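Long-range contacts in TIR protein (Paracoccus denitrificans PD1222, PDB 3H16), which is of unspecified function but carries a TIR domain, a flavodoxin-like alpha/beta fold with a central parallel sheet wrapped by helices: residues 19-25 against 73-78; 26-32 against 52-58; 42-48 against 145-149; 95-99 against 124-128. All blocks are in the same frame, centred on the assembly; numbering follows the deposited sequence.

From the N terminus, strand 21-28 runs between 50-57 and 74-81 in the sheet and supplies two contacts in succession. Its first half pairs with 73-78, so interaction 1 closes a loop of 47 residues; its last residues pair with 52-58, so interaction 2 closes a shorter loop nested inside the first. Interaction 3 crosses both along the chain: residues 42-48, at the end of helix 32-45, lie inside both loops and pair with 145-149 of helix 141-153, beyond both. Interaction 4 joins 95-99 to 124-128, follows interactions 1 and 2 in series, and is nested within interaction 3. Centres of interactions 3 and 4 lie about 25 Å apart, on opposite sides of the chain's centre.

Interaction 1. Residues 19-25 against 73-78; sequences PPHDIFI and SSRFGI
Backbone hydrogen bonds between Asp22, Phe24, Phe76 and Ile78 pair strands 23-25 and 76-78 in parallel, the axes of these short stretches 4.7 Å apart at closest approach. Phe76 N donates to Asp22 O over 2.8 Å, Phe24 N returns a longer bond to Phe76 O, and Ile78 N reaches Phe24 O at 2.9 Å. Nearer the N terminus, His21 N donates to Ser73 O at 3.0 Å.

The charged contact is a salt bridge, Asp22 OD1 to Arg75 NH1, 2.9 Å. The two side chains run alongside each other, carboxylate and guanidinium planes 59° apart, consistent with a single oxygen-to-nitrogen bond; Arg75 is poorly ordered. Asp22 OD2 instead bonds Glu49 N, on the way to strand 50-57.

Apolar contacts divide between the two faces of the sheet. On one, Ile23 CG2 meets Ile78 CD1 at 3.7 Å, and Ile25 lies beside Ile78. On the other, the Phe24 ring (chi1 70°, CG between backbone N and carbonyl carbon) lies over Gly77, whose CA makes a CH-pi contact 3.6 Å from the ring centroid. Ser74 OG, near this ring, is bonded to Trp51 NE1 and Gly70 O.

The chemistry changes along the pair: a partly exposed ion pair at Asp22 and Arg75 gives way to alternating main-chain bonds and mostly buried side chains, and the lack of a side chain at Gly77 admits the aromatic face.

Interaction 2. Residues 26-32 against 52-58; sequences SHAWEDK and YDDFSLR
His27 and Ser56 form the close-packed part of this contact. The imidazole (chi1 65°, CG between the backbone N and carbonyl carbon) turns one face to Ser56, whose CA stands 3.9 Å from the ring centroid in a CH-pi contact. Tyr52 O meets the same ring at its edge, 3.4 Å from His27 CE1, while ND1 is hydrogen-bonded to Ile25 O, which fixes the ring's rotation. Two main-chain bonds clamp the strand ends together: Leu57 N to His27 O, 2.8 Å, and Trp29 N to Leu57 O, 3.0 Å. The second is nearly straight (177°) and falls on a carbonyl lone pair. At the buried Ser26, a water bridges Ser26 OG and Phe55 O, donating to the carbonyl over 2.9 Å, while Ser26 OG also packs on Leu57 CD1.

This is the C-terminal end of two parallel strands joined by helix 32-45, a beta-alpha-beta crossover of the TIR fold. Lys32, in the first turn of that helix, reaches back to the second strand. Its chain is extended up to a bend at chi3 (-86°), and NZ grips Asp53 twice: a salt bridge to OD1 at 2.8 Å, approached from above the carboxylate plane, and a hydrogen bond to the carbonyl O at 3.1 Å.

Packing is sparser toward solvent. There the Trp29 ring crosses Arg58 at about a right angle, with Trp29 CD1 and Arg58 CG 3.9 Å apart, and both residues are exposed.

Interaction 3. Residues 42-48 against 145-149; sequences TLRAAGA and VADLM
Val145 and Met149 reach Thr42, Leu43, Ala46 and Ala48 through different torsions. In Val145, chi1 of 167° sets CG1 anti to the backbone N and CG2 beside it, so the two methyls part: CG2 meets Thr42 CG2 at 3.5 Å, while CG1 lies 3.8 Å from Ala46 CB. Met149, one helical turn later, bends at chi2 (-51°) and chi3 (-69°), curling its thioether against the end of the other helix. Its CG packs on Ala46 CB, and SD comes within 3.7 Å of Ala48 CB.

Leu43 CD2 is shared, lying 3.9 Å from Val145 CG1 and 4.0 Å from Leu148 CD1, with the Leu148 side chain crossing that of Leu43 at about a right angle. No hydrogen bond links the segments, so the evidence is for apolar packing. Helix 32-45 ends here in a Schellman motif: Gly47 has positive phi, and Ala48 N bonds back to Leu43 O while Gly47 N bonds to Arg44 O.

Helices 32-45 and 141-153 thus meet over the sheet, where Leu43 and Leu148 both rest on Ile78 of strand 74-81, Leu43 also touches Val50, and Leu148 reaches Phe134 of strand 134-135.

Interaction 4. Residues 95-99 against 124-128; sequences LDGLF and FSPTM
Two short connecting elements of the TIR alpha/beta fold meet in this contact: the turn leaving helix 92-95, with a 3-10 segment at 96-98, and the junction between helices 118-124 and 126-129. The side chains of Leu95 and Phe124 come from opposite directions. Both methyls of Leu95 sit on one side of the ring plane near CZ, CD1 at 3.3 Å and CD2 at 3.5 Å from Phe124 CZ. Phe124 is extended toward them because chi1 of 166° carries CG away from the backbone N. The contact is van der Waals packing of methyls against the CZ end of the ring, obliquely.

A second cluster centres on the Met128 methyl. Bends at chi2 (68°) and chi3 (85°) fold the thioether chain so that CE lies 3.7 Å from Phe99 CE1 and 4.1 Å from Leu98 CD2. Between the two clusters sits Ser125, whose CB is 4.2 Å from Leu95 CD1 and whose OG lies at the edge of the Phe99 ring, 4.0 Å from CZ. No hydrogen bond crosses the contact. Within the first segment, Leu98 N bonds to Leu95 O at 2.8 Å, as in a 3-10 turn.

Around this apolar patch, the Phe124 ring stacks with Phe86 of helix 83-86. Leu95 and Leu98 both pack on Leu63 of helix 63-73, and Leu98 also on Ile67. Strand 74-81 adjoins it, Val79 touching Leu98 and Leu81 touching Met128.

Interaction 1. Residues 19-25 against 73-78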
loop_
_atom_site.group_PDB
_atom_site.type_symbol
_atom_site.label_atom_id
_atom_site.label_comp_id
_atom_site.label_asym_id
_atom_site.label_seq_id
_atom_site.Cartn_x
_atom_site.Cartn_y
_atom_site.Cartn_z
ATOM N N PRO B 19 10.720 16.403 -12.225
ATOM C CA PRO B 19 11.711 15.361 -12.516
ATOM C C PRO B 19 11.574 14.903 -13.962
ATOM O O PRO B 19 10.470 14.661 -14.443
ATOM C CB PRO B 19 11.352 14.251 -11.527
ATOM C CG PRO B 19 10.697 14.990 -10.398
ATOM C CD PRO B 19 9.825 15.971 -11.137
ATOM N N PRO B 20 12.700 14.788 -14.675
ATOM C CA PRO B 20 12.671 14.355 -16.074
ATOM C C PRO B 20 12.321 12.875 -16.250
ATOM O O PRO B 20 11.979 12.438 -17.351
ATOM C CB PRO B 20 14.074 14.696 -16.567
ATOM C CG PRO B 20 14.901 14.535 -15.342
ATOM C CD PRO B 20 14.061 15.174 -14.269
ATOM N N HIS B 21 12.412 12.107 -15.166
ATOM C CA HIS B 21 12.084 10.683 -15.205
ATOM C C HIS B 21 11.010 10.380 -14.169
ATOM O O HIS B 21 10.937 11.036 -13.128
ATOM C CB HIS B 21 13.316 9.820 -14.904
ATOM C CG HIS B 21 14.433 9.990 -15.884
ATOM N ND1 HIS B 21 15.471 10.875 -15.683
ATOM C CD2 HIS B 21 14.675 9.387 -17.071
ATOM C CE1 HIS B 21 16.306 10.807 -16.704
ATOM N NE2 HIS B 21 15.845 9.911 -17.559
ATOM N N ASP B 22 10.169 9.394 -14.454
ATOM C CA ASP B 22 9.134 9.037 -13.504
ATOM C C ASP B 22 9.690 7.969 -12.578
ATOM O O ASP B 22 9.530 8.032 -11.355
ATOM C CB ASP B 22 7.895 8.473 -14.210
ATOM C CG ASP B 22 7.080 9.537 -14.950
ATOM O OD1 ASP B 22 6.625 10.518 -14.319
ATOM O OD2 ASP B 22 6.879 9.372 -16.171
ATOM N N ILE B 23 10.389 7.011 -13.178
ATOM C CA ILE B 23 10.913 5.876 -12.447
ATOM C C ILE B 23 12.273 5.383 -12.887
ATOM O O ILE B 23 12.549 5.275 -14.089
ATOM C CB ILE B 23 9.958 4.674 -12.607
ATOM C CG1 ILE B 23 8.559 5.044 -12.109
ATOM C CG2 ILE B 23 10.512 3.453 -11.880
ATOM C CD1 ILE B 23 7.548 3.945 -12.269
ATOM N N PHE B 24 13.125 5.073 -11.913
ATOM C CA PHE B 24 14.423 4.483 -12.216
ATOM C C PHE B 24 14.338 3.108 -11.568
ATOM O O PHE B 24 13.709 2.968 -10.526
ATOM C CB PHE B 24 15.585 5.294 -11.637
ATOM C CG PHE B 24 15.699 5.241 -10.145
ATOM C CD1 PHE B 24 15.060 6.185 -9.352
ATOM C CD2 PHE B 24 16.526 4.305 -9.534
ATOM C CE1 PHE B 24 15.253 6.213 -7.970
ATOM C CE2 PHE B 24 16.726 4.321 -8.149
ATOM C CZ PHE B 24 16.090 5.281 -7.364
ATOM N N ILE B 25 14.932 2.095 -12.191
ATOM C CA ILE B 25 14.881 0.730 -11.653
ATOM C C ILE B 25 16.224 0.167 -11.168
ATOM O O ILE B 25 17.033 -0.304 -11.974
ATOM C CB ILE B 25 14.327 -0.259 -12.700
ATOM C CG1 ILE B 25 13.028 0.271 -13.291
ATOM C CG2 ILE B 25 14.088 -1.610 -12.054
ATOM C CD1 ILE B 25 12.420 -0.638 -14.333
ATOM N N SER B 73 16.716 12.729 -10.158
ATOM C CA SER B 73 16.091 13.063 -11.437
ATOM C C SER B 73 14.794 12.291 -11.687
ATOM O O SER B 73 14.151 12.473 -12.719
ATOM C CB SER B 73 17.061 12.766 -12.582
ATOM O OG SER B 73 18.372 13.194 -12.263
ATOM N N SER B 74 14.414 11.426 -10.752
ATOM C CA SER B 74 13.203 10.631 -10.907
ATOM C C SER B 74 12.219 10.937 -9.803
ATOM O O SER B 74 12.586 11.477 -8.761
ATOM C CB SER B 74 13.530 9.136 -10.872
ATOM O OG SER B 74 14.592 8.810 -11.753
ATOM N N ARG B 75 10.965 10.577 -10.039
ATOM C CA ARG B 75 9.906 10.794 -9.068
ATOM C C ARG B 75 9.915 9.655 -8.062
ATOM O O ARG B 75 9.859 9.872 -6.855
ATOM C CB ARG B 75 8.562 10.854 -9.792
ATOM C CG ARG B 75 8.500 11.979 -10.811
ATOM C CD ARG B 75 7.264 11.899 -11.677
ATOM N NE ARG B 75 6.043 11.950 -10.889
ATOM C CZ ARG B 75 4.827 11.935 -11.414
ATOM N NH1 ARG B 75 4.679 11.874 -12.731
ATOM N NH2 ARG B 75 3.765 11.975 -10.625
ATOM N N PHE B 76 9.979 8.433 -8.576
ATOM C CA PHE B 76 10.013 7.250 -7.730
ATOM C C PHE B 76 11.105 6.321 -8.238
ATOM O O PHE B 76 11.577 6.440 -9.374
ATOM C CB PHE B 76 8.670 6.506 -7.760
ATOM C CG PHE B 76 7.518 7.297 -7.216
ATOM C CD1 PHE B 76 7.433 7.589 -5.852
ATOM C CD2 PHE B 76 6.506 7.752 -8.066
ATOM C CE1 PHE B 76 6.351 8.325 -5.335
ATOM C CE2 PHE B 76 5.423 8.488 -7.566
ATOM C CZ PHE B 76 5.346 8.775 -6.196
ATOM N N GLY B 77 11.510 5.400 -7.379
ATOM C CA GLY B 77 12.516 4.440 -7.759
ATOM C C GLY B 77 11.959 3.083 -7.421
ATOM O O GLY B 77 11.107 2.963 -6.539
ATOM N N ILE B 78 12.423 2.070 -8.140
ATOM C CA ILE B 78 12.008 0.684 -7.927
ATOM C C ILE B 78 13.289 -0.095 -7.669
ATOM O O ILE B 78 14.328 0.187 -8.276
ATOM C CB ILE B 78 11.346 0.058 -9.205
ATOM C CG1 ILE B 78 9.950 0.617 -9.434
ATOM C CG2 ILE B 78 11.257 -1.458 -9.071
ATOM C CD1 ILE B 78 9.339 0.123 -10.738
#

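Interaction 2. Residues 26-32 against 52-58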
loop_
_atom_site.group_PDB
_atom_site.type_symbol
_atom_site.label_atom_id
_atom_site.label_comp_id
_atom_site.label_asym_id
_atom_site.label_seq_id
_atom_site.Cartn_x
_atom_site.Cartn_y
_atom_site.Cartn_z
ATOM N N SER B 26 16.451 0.212 -9.856
ATOM C CA SER B 26 17.679 -0.319 -9.261
ATOM C C SER B 26 17.606 -1.849 -9.341
ATOM O O SER B 26 16.577 -2.448 -9.010
ATOM C CB SER B 26 17.789 0.121 -7.800
ATOM O OG SER B 26 18.994 -0.336 -7.215
ATOM N N HIS B 27 18.691 -2.484 -9.769
ATOM C CA HIS B 27 18.696 -3.931 -9.921
ATOM C C HIS B 27 20.114 -4.467 -10.070
ATOM O O HIS B 27 21.034 -3.726 -10.439
ATOM C CB HIS B 27 17.929 -4.312 -11.185
ATOM C CG HIS B 27 18.584 -3.829 -12.447
ATOM N ND1 HIS B 27 18.522 -2.516 -12.864
ATOM C CD2 HIS B 27 19.378 -4.469 -13.339
ATOM C CE1 HIS B 27 19.248 -2.370 -13.958
ATOM N NE2 HIS B 27 19.777 -3.540 -14.267
ATOM N N ALA B 28 20.272 -5.762 -9.808
ATOM C CA ALA B 28 21.562 -6.442 -9.946
ATOM C C ALA B 28 21.751 -6.717 -11.445
ATOM O O ALA B 28 20.826 -7.182 -12.115
ATOM C CB ALA B 28 21.544 -7.758 -9.152
ATOM N N TRP B 29 22.940 -6.445 -11.974
ATOM C CA TRP B 29 23.173 -6.631 -13.406
ATOM C C TRP B 29 22.599 -7.920 -13.988
ATOM O O TRP B 29 22.044 -7.923 -15.089
ATOM C CB TRP B 29 24.669 -6.532 -13.739
ATOM C CG TRP B 29 25.471 -7.750 -13.432
ATOM C CD1 TRP B 29 26.210 -7.990 -12.306
ATOM C CD2 TRP B 29 25.646 -8.894 -14.279
ATOM N NE1 TRP B 29 26.835 -9.209 -12.401
ATOM C CE2 TRP B 29 26.509 -9.787 -13.601
ATOM C CE3 TRP B 29 25.160 -9.252 -15.546
ATOM C CZ2 TRP B 29 26.895 -11.015 -14.147
ATOM C CZ3 TRP B 29 25.546 -10.477 -16.089
ATOM C CH2 TRP B 29 26.405 -11.340 -15.388
ATOM N N GLU B 30 22.723 -9.011 -13.249
ATOM C CA GLU B 30 22.217 -10.293 -13.707
ATOM C C GLU B 30 20.727 -10.270 -14.048
ATOM O O GLU B 30 20.266 -11.073 -14.849
ATOM C CB GLU B 30 22.494 -11.362 -12.645
ATOM C CG GLU B 30 23.972 -11.486 -12.274
ATOM C CD GLU B 30 24.333 -10.733 -11.005
ATOM O OE1 GLU B 30 23.890 -9.580 -10.827
ATOM O OE2 GLU B 30 25.078 -11.299 -10.179
ATOM N N ASP B 31 19.972 -9.353 -13.450
ATOM C CA ASP B 31 18.540 -9.282 -13.723
ATOM C C ASP B 31 18.153 -8.296 -14.815
ATOM O O ASP B 31 16.978 -8.204 -15.158
ATOM C CB ASP B 31 17.750 -8.938 -12.454
ATOM C CG ASP B 31 17.809 -10.040 -11.420
ATOM O OD1 ASP B 31 17.679 -11.228 -11.795
ATOM O OD2 ASP B 31 17.976 -9.725 -10.225
ATOM N N LYS B 32 19.122 -7.561 -15.360
ATOM C CA LYS B 32 18.817 -6.596 -16.415
ATOM C C LYS B 32 18.275 -7.276 -17.659
ATOM O O LYS B 32 17.171 -6.976 -18.120
ATOM C CB LYS B 32 20.049 -5.780 -16.819
ATOM C CG LYS B 32 19.779 -4.889 -18.034
ATOM C CD LYS B 32 21.007 -4.131 -18.515
ATOM C CE LYS B 32 21.204 -2.823 -17.763
ATOM N NZ LYS B 32 22.321 -2.008 -18.324
ATOM N N TYR B 52 17.020 2.938 -16.499
ATOM C CA TYR B 52 17.617 1.923 -15.637
ATOM C C TYR B 52 18.962 1.406 -16.156
ATOM O O TYR B 52 19.650 0.663 -15.460
ATOM C CB TYR B 52 16.675 0.728 -15.521
ATOM C CG TYR B 52 16.419 0.064 -16.853
ATOM C CD1 TYR B 52 15.511 0.612 -17.757
ATOM C CD2 TYR B 52 17.118 -1.085 -17.230
ATOM C CE1 TYR B 52 15.300 0.038 -19.008
ATOM C CE2 TYR B 52 16.915 -1.672 -18.483
ATOM C CZ TYR B 52 16.002 -1.103 -19.366
ATOM O OH TYR B 52 15.782 -1.663 -20.606
ATOM N N ASP B 53 19.335 1.783 -17.371
ATOM C CA ASP B 53 20.584 1.307 -17.933
ATOM C C ASP B 53 21.808 1.606 -17.064
ATOM O O ASP B 53 22.697 0.764 -16.932
ATOM C CB ASP B 53 20.783 1.883 -19.326
ATOM C CG ASP B 53 21.945 1.249 -20.041
ATOM O OD1 ASP B 53 21.913 0.015 -20.231
ATOM O OD2 ASP B 53 22.894 1.981 -20.404
ATOM N N ASP B 54 21.858 2.799 -16.473
ATOM C CA ASP B 54 22.981 3.176 -15.619
ATOM C C ASP B 54 22.654 2.894 -14.168
ATOM O O ASP B 54 23.076 3.628 -13.269
ATOM C CB ASP B 54 23.316 4.666 -15.773
ATOM C CG ASP B 54 24.196 4.956 -16.987
ATOM O OD1 ASP B 54 24.651 6.110 -17.107
ATOM O OD2 ASP B 54 24.434 4.047 -17.817
ATOM N N PHE B 55 21.897 1.828 -13.939
ATOM C CA PHE B 55 21.506 1.465 -12.591
ATOM C C PHE B 55 21.713 -0.010 -12.282
ATOM O O PHE B 55 21.178 -0.522 -11.291
ATOM C CB PHE B 55 20.054 1.864 -12.355
ATOM C CG PHE B 55 19.841 3.349 -12.312
ATOM C CD1 PHE B 55 20.164 4.079 -11.171
ATOM C CD2 PHE B 55 19.341 4.028 -13.423
ATOM C CE1 PHE B 55 19.993 5.462 -11.134
ATOM C CE2 PHE B 55 19.168 5.420 -13.396
ATOM C CZ PHE B 55 19.495 6.133 -12.251
ATOM N N SER B 56 22.488 -0.690 -13.126
ATOM C CA SER B 56 22.802 -2.099 -12.903
ATOM C C SER B 56 23.846 -2.102 -11.797
ATOM O O SER B 56 24.733 -1.252 -11.776
ATOM C CB SER B 56 23.395 -2.728 -14.153
ATOM O OG SER B 56 22.559 -2.493 -15.264
ATOM N N LEU B 57 23.749 -3.050 -10.876
ATOM C CA LEU B 57 24.701 -3.098 -9.785
ATOM C C LEU B 57 25.619 -4.323 -9.803
ATOM O O LEU B 57 25.244 -5.406 -10.272
ATOM C CB LEU B 57 23.938 -3.004 -8.465
ATOM C CG LEU B 57 23.120 -1.704 -8.358
ATOM C CD1 LEU B 57 22.150 -1.789 -7.194
ATOM C CD2 LEU B 57 24.057 -0.513 -8.194
ATOM N N ARG B 58 26.833 -4.121 -9.292
ATOM C CA ARG B 58 27.861 -5.155 -9.200
ATOM C C ARG B 58 28.485 -5.086 -7.801
ATOM O O ARG B 58 28.535 -4.013 -7.196
ATOM C CB ARG B 58 28.923 -4.922 -10.272
ATOM C CG ARG B 58 28.337 -4.843 -11.676
ATOM C CD ARG B 58 29.393 -4.525 -12.718
ATOM N NE ARG B 58 30.036 -3.239 -12.480
ATOM C CZ ARG B 58 31.013 -2.749 -13.235
ATOM N NH1 ARG B 58 31.460 -3.440 -14.278
ATOM N NH2 ARG B 58 31.544 -1.566 -12.951
HETATM O O HOH W 1 20.689 0.729 -8.751
#

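Interaction 3. Residues 42-48 against 145-149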
loop_
_atom_site.group_PDB
_atom_site.type_symbol
_atom_site.label_atom_id
_atom_site.label_comp_id
_atom_site.label_asym_id
_atom_site.label_seq_id
_atom_site.Cartn_x
_atom_site.Cartn_y
_atom_site.Cartn_z
ATOM N N THR B 42 7.084 -2.916 -20.482
ATOM C CA THR B 42 5.706 -2.888 -20.002
ATOM C C THR B 42 5.329 -1.566 -19.350
ATOM O O THR B 42 4.236 -1.054 -19.579
ATOM C CB THR B 42 5.457 -4.008 -19.004
ATOM O OG1 THR B 42 5.835 -5.250 -19.601
ATOM C CG2 THR B 42 3.988 -4.060 -18.618
ATOM N N LEU B 43 6.222 -1.020 -18.534
ATOM C CA LEU B 43 5.971 0.253 -17.880
ATOM C C LEU B 43 5.874 1.405 -18.887
ATOM O O LEU B 43 4.969 2.240 -18.797
ATOM C CB LEU B 43 7.076 0.549 -16.872
ATOM C CG LEU B 43 6.896 0.101 -15.422
ATOM C CD1 LEU B 43 8.197 0.354 -14.659
ATOM C CD2 LEU B 43 5.749 0.870 -14.784
ATOM N N ARG B 44 6.802 1.464 -19.840
ATOM C CA ARG B 44 6.778 2.531 -20.846
ATOM C C ARG B 44 5.527 2.428 -21.717
ATOM O O ARG B 44 4.914 3.438 -22.062
ATOM C CB ARG B 44 8.027 2.473 -21.725
ATOM C CG ARG B 44 9.300 2.777 -20.980
ATOM C CD ARG B 44 10.498 2.752 -21.897
ATOM N NE ARG B 44 11.741 2.743 -21.133
ATOM C CZ ARG B 44 12.951 2.639 -21.672
ATOM N NH1 ARG B 44 13.090 2.537 -22.988
ATOM N NH2 ARG B 44 14.023 2.623 -20.892
ATOM N N ALA B 45 5.160 1.200 -22.068
ATOM C CA ALA B 45 3.971 0.954 -22.872
ATOM C C ALA B 45 2.760 1.498 -22.139
ATOM O O ALA B 45 1.766 1.859 -22.766
ATOM C CB ALA B 45 3.794 -0.539 -23.113
ATOM N N ALA B 46 2.839 1.556 -20.812
ATOM C CA ALA B 46 1.724 2.057 -20.022
ATOM C C ALA B 46 1.823 3.561 -19.798
ATOM O O ALA B 46 0.974 4.157 -19.130
ATOM C CB ALA B 46 1.646 1.333 -18.688
ATOM N N GLY B 47 2.864 4.177 -20.345
ATOM C CA GLY B 47 2.991 5.615 -20.207
ATOM C C GLY B 47 4.014 6.142 -19.225
ATOM O O GLY B 47 4.114 7.352 -19.037
ATOM N N ALA B 48 4.777 5.264 -18.588
ATOM C CA ALA B 48 5.777 5.749 -17.649
ATOM C C ALA B 48 7.078 6.042 -18.381
ATOM O O ALA B 48 7.402 5.406 -19.382
ATOM C CB ALA B 48 6.010 4.725 -16.539
ATOM N N VAL B 145 2.474 -3.310 -12.839
ATOM C CA VAL B 145 2.613 -2.090 -13.612
ATOM C C VAL B 145 1.376 -1.198 -13.435
ATOM O O VAL B 145 1.495 0.033 -13.378
ATOM C CB VAL B 145 2.840 -2.403 -15.102
ATOM C CG1 VAL B 145 2.672 -1.142 -15.929
ATOM C CG2 VAL B 145 4.245 -2.967 -15.296
ATOM N N ALA B 146 0.195 -1.808 -13.339
ATOM C CA ALA B 146 -1.017 -1.019 -13.130
ATOM C C ALA B 146 -0.897 -0.301 -11.779
ATOM O O ALA B 146 -1.238 0.876 -11.671
ATOM C CB ALA B 146 -2.250 -1.904 -13.151
ATOM N N ASP B 147 -0.403 -1.003 -10.757
ATOM C CA ASP B 147 -0.223 -0.399 -9.438
ATOM C C ASP B 147 0.785 0.753 -9.492
ATOM O O ASP B 147 0.573 1.802 -8.880
ATOM C CB ASP B 147 0.262 -1.438 -8.416
ATOM C CG ASP B 147 -0.776 -2.521 -8.140
ATOM O OD1 ASP B 147 -1.975 -2.177 -8.026
ATOM O OD2 ASP B 147 -0.393 -3.710 -8.026
ATOM N N LEU B 148 1.881 0.555 -10.225
ATOM C CA LEU B 148 2.910 1.575 -10.345
ATOM C C LEU B 148 2.403 2.821 -11.070
ATOM O O LEU B 148 2.754 3.943 -10.703
ATOM C CB LEU B 148 4.133 1.004 -11.058
ATOM C CG LEU B 148 4.853 -0.103 -10.285
ATOM C CD1 LEU B 148 5.846 -0.784 -11.187
ATOM C CD2 LEU B 148 5.546 0.475 -9.066
ATOM N N MET B 149 1.581 2.626 -12.097
ATOM C CA MET B 149 1.021 3.750 -12.838
ATOM C C MET B 149 0.050 4.487 -11.925
ATOM O O MET B 149 -0.070 5.709 -11.984
ATOM C CB MET B 149 0.288 3.273 -14.093
ATOM C CG MET B 149 1.194 2.708 -15.170
ATOM S SD MET B 149 2.579 3.807 -15.581
ATOM C CE MET B 149 1.724 5.146 -16.374
#

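Interaction 4. Residues 95-99 against 124-128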
loop_
_atom_site.group_PDB
_atom_site.type_symbol
_atom_site.label_atom_id
_atom_site.label_comp_id
_atom_site.label_asym_id
_atom_site.label_seq_id
_atom_site.Cartn_x
_atom_site.Cartn_y
_atom_site.Cartn_z
ATOM N N LEU B 95 22.322 -0.261 2.750
ATOM C CA LEU B 95 20.903 -0.526 2.605
ATOM C C LEU B 95 20.041 0.579 3.189
ATOM O O LEU B 95 18.957 0.849 2.680
ATOM C CB LEU B 95 20.551 -1.850 3.282
ATOM C CG LEU B 95 21.174 -3.068 2.600
ATOM C CD1 LEU B 95 20.624 -4.354 3.198
ATOM C CD2 LEU B 95 20.864 -3.004 1.097
ATOM N N ASP B 96 20.534 1.223 4.246
ATOM C CA ASP B 96 19.806 2.286 4.947
ATOM C C ASP B 96 19.046 3.331 4.120
ATOM O O ASP B 96 17.945 3.739 4.499
ATOM C CB ASP B 96 20.741 3.015 5.928
ATOM C CG ASP B 96 21.173 2.134 7.104
ATOM O OD1 ASP B 96 20.426 1.194 7.466
ATOM O OD2 ASP B 96 22.254 2.397 7.678
ATOM N N GLY B 97 19.619 3.778 3.009
ATOM C CA GLY B 97 18.937 4.777 2.205
ATOM C C GLY B 97 17.706 4.236 1.496
ATOM O O GLY B 97 16.769 4.975 1.190
ATOM N N LEU B 98 17.714 2.929 1.255
ATOM C CA LEU B 98 16.641 2.235 0.556
ATOM C C LEU B 98 15.310 2.194 1.302
ATOM O O LEU B 98 14.348 1.592 0.825
ATOM C CB LEU B 98 17.100 0.809 0.256
ATOM C CG LEU B 98 16.621 0.123 -1.020
ATOM C CD1 LEU B 98 16.947 0.984 -2.238
ATOM C CD2 LEU B 98 17.306 -1.229 -1.134
ATOM N N PHE B 99 15.240 2.830 2.464
ATOM C CA PHE B 99 14.004 2.808 3.240
ATOM C C PHE B 99 13.361 4.177 3.388
ATOM O O PHE B 99 12.151 4.280 3.594
ATOM C CB PHE B 99 14.264 2.234 4.636
ATOM C CG PHE B 99 14.931 0.891 4.628
ATOM C CD1 PHE B 99 14.369 -0.175 3.935
ATOM C CD2 PHE B 99 16.129 0.696 5.309
ATOM C CE1 PHE B 99 14.991 -1.421 3.922
ATOM C CE2 PHE B 99 16.760 -0.540 5.303
ATOM C CZ PHE B 99 16.190 -1.604 4.608
ATOM N N PHE B 124 18.735 -11.585 4.296
ATOM C CA PHE B 124 19.433 -10.449 3.731
ATOM C C PHE B 124 19.203 -9.206 4.583
ATOM O O PHE B 124 20.152 -8.495 4.922
ATOM C CB PHE B 124 18.946 -10.204 2.303
ATOM C CG PHE B 124 19.341 -8.869 1.748
ATOM C CD1 PHE B 124 20.682 -8.546 1.558
ATOM C CD2 PHE B 124 18.370 -7.927 1.415
ATOM C CE1 PHE B 124 21.050 -7.304 1.041
ATOM C CE2 PHE B 124 18.724 -6.683 0.897
ATOM C CZ PHE B 124 20.069 -6.371 0.709
ATOM N N SER B 125 17.944 -8.955 4.940
ATOM C CA SER B 125 17.585 -7.780 5.725
ATOM C C SER B 125 16.260 -7.969 6.457
ATOM O O SER B 125 15.196 -7.933 5.842
ATOM C CB SER B 125 17.484 -6.560 4.807
ATOM O OG SER B 125 17.016 -5.420 5.506
ATOM N N PRO B 126 16.311 -8.149 7.788
ATOM C CA PRO B 126 15.120 -8.345 8.623
ATOM C C PRO B 126 14.048 -7.276 8.414
ATOM O O PRO B 126 12.873 -7.593 8.226
ATOM C CB PRO B 126 15.684 -8.310 10.040
ATOM C CG PRO B 126 17.089 -8.835 9.855
ATOM C CD PRO B 126 17.536 -8.135 8.611
ATOM N N THR B 127 14.453 -6.013 8.448
ATOM C CA THR B 127 13.509 -4.912 8.273
ATOM C C THR B 127 12.776 -5.006 6.931
ATOM O O THR B 127 11.566 -4.786 6.850
ATOM C CB THR B 127 14.235 -3.545 8.367
ATOM O OG1 THR B 127 15.016 -3.508 9.567
ATOM C CG2 THR B 127 13.234 -2.394 8.397
ATOM N N MET B 128 13.517 -5.350 5.885
ATOM C CA MET B 128 12.962 -5.468 4.540
ATOM C C MET B 128 11.933 -6.594 4.423
ATOM O O MET B 128 10.976 -6.503 3.638
ATOM C CB MET B 128 14.102 -5.709 3.544
ATOM C CG MET B 128 13.667 -5.844 2.096
ATOM S SD MET B 128 13.042 -4.300 1.398
ATOM C CE MET B 128 14.580 -3.526 0.868
#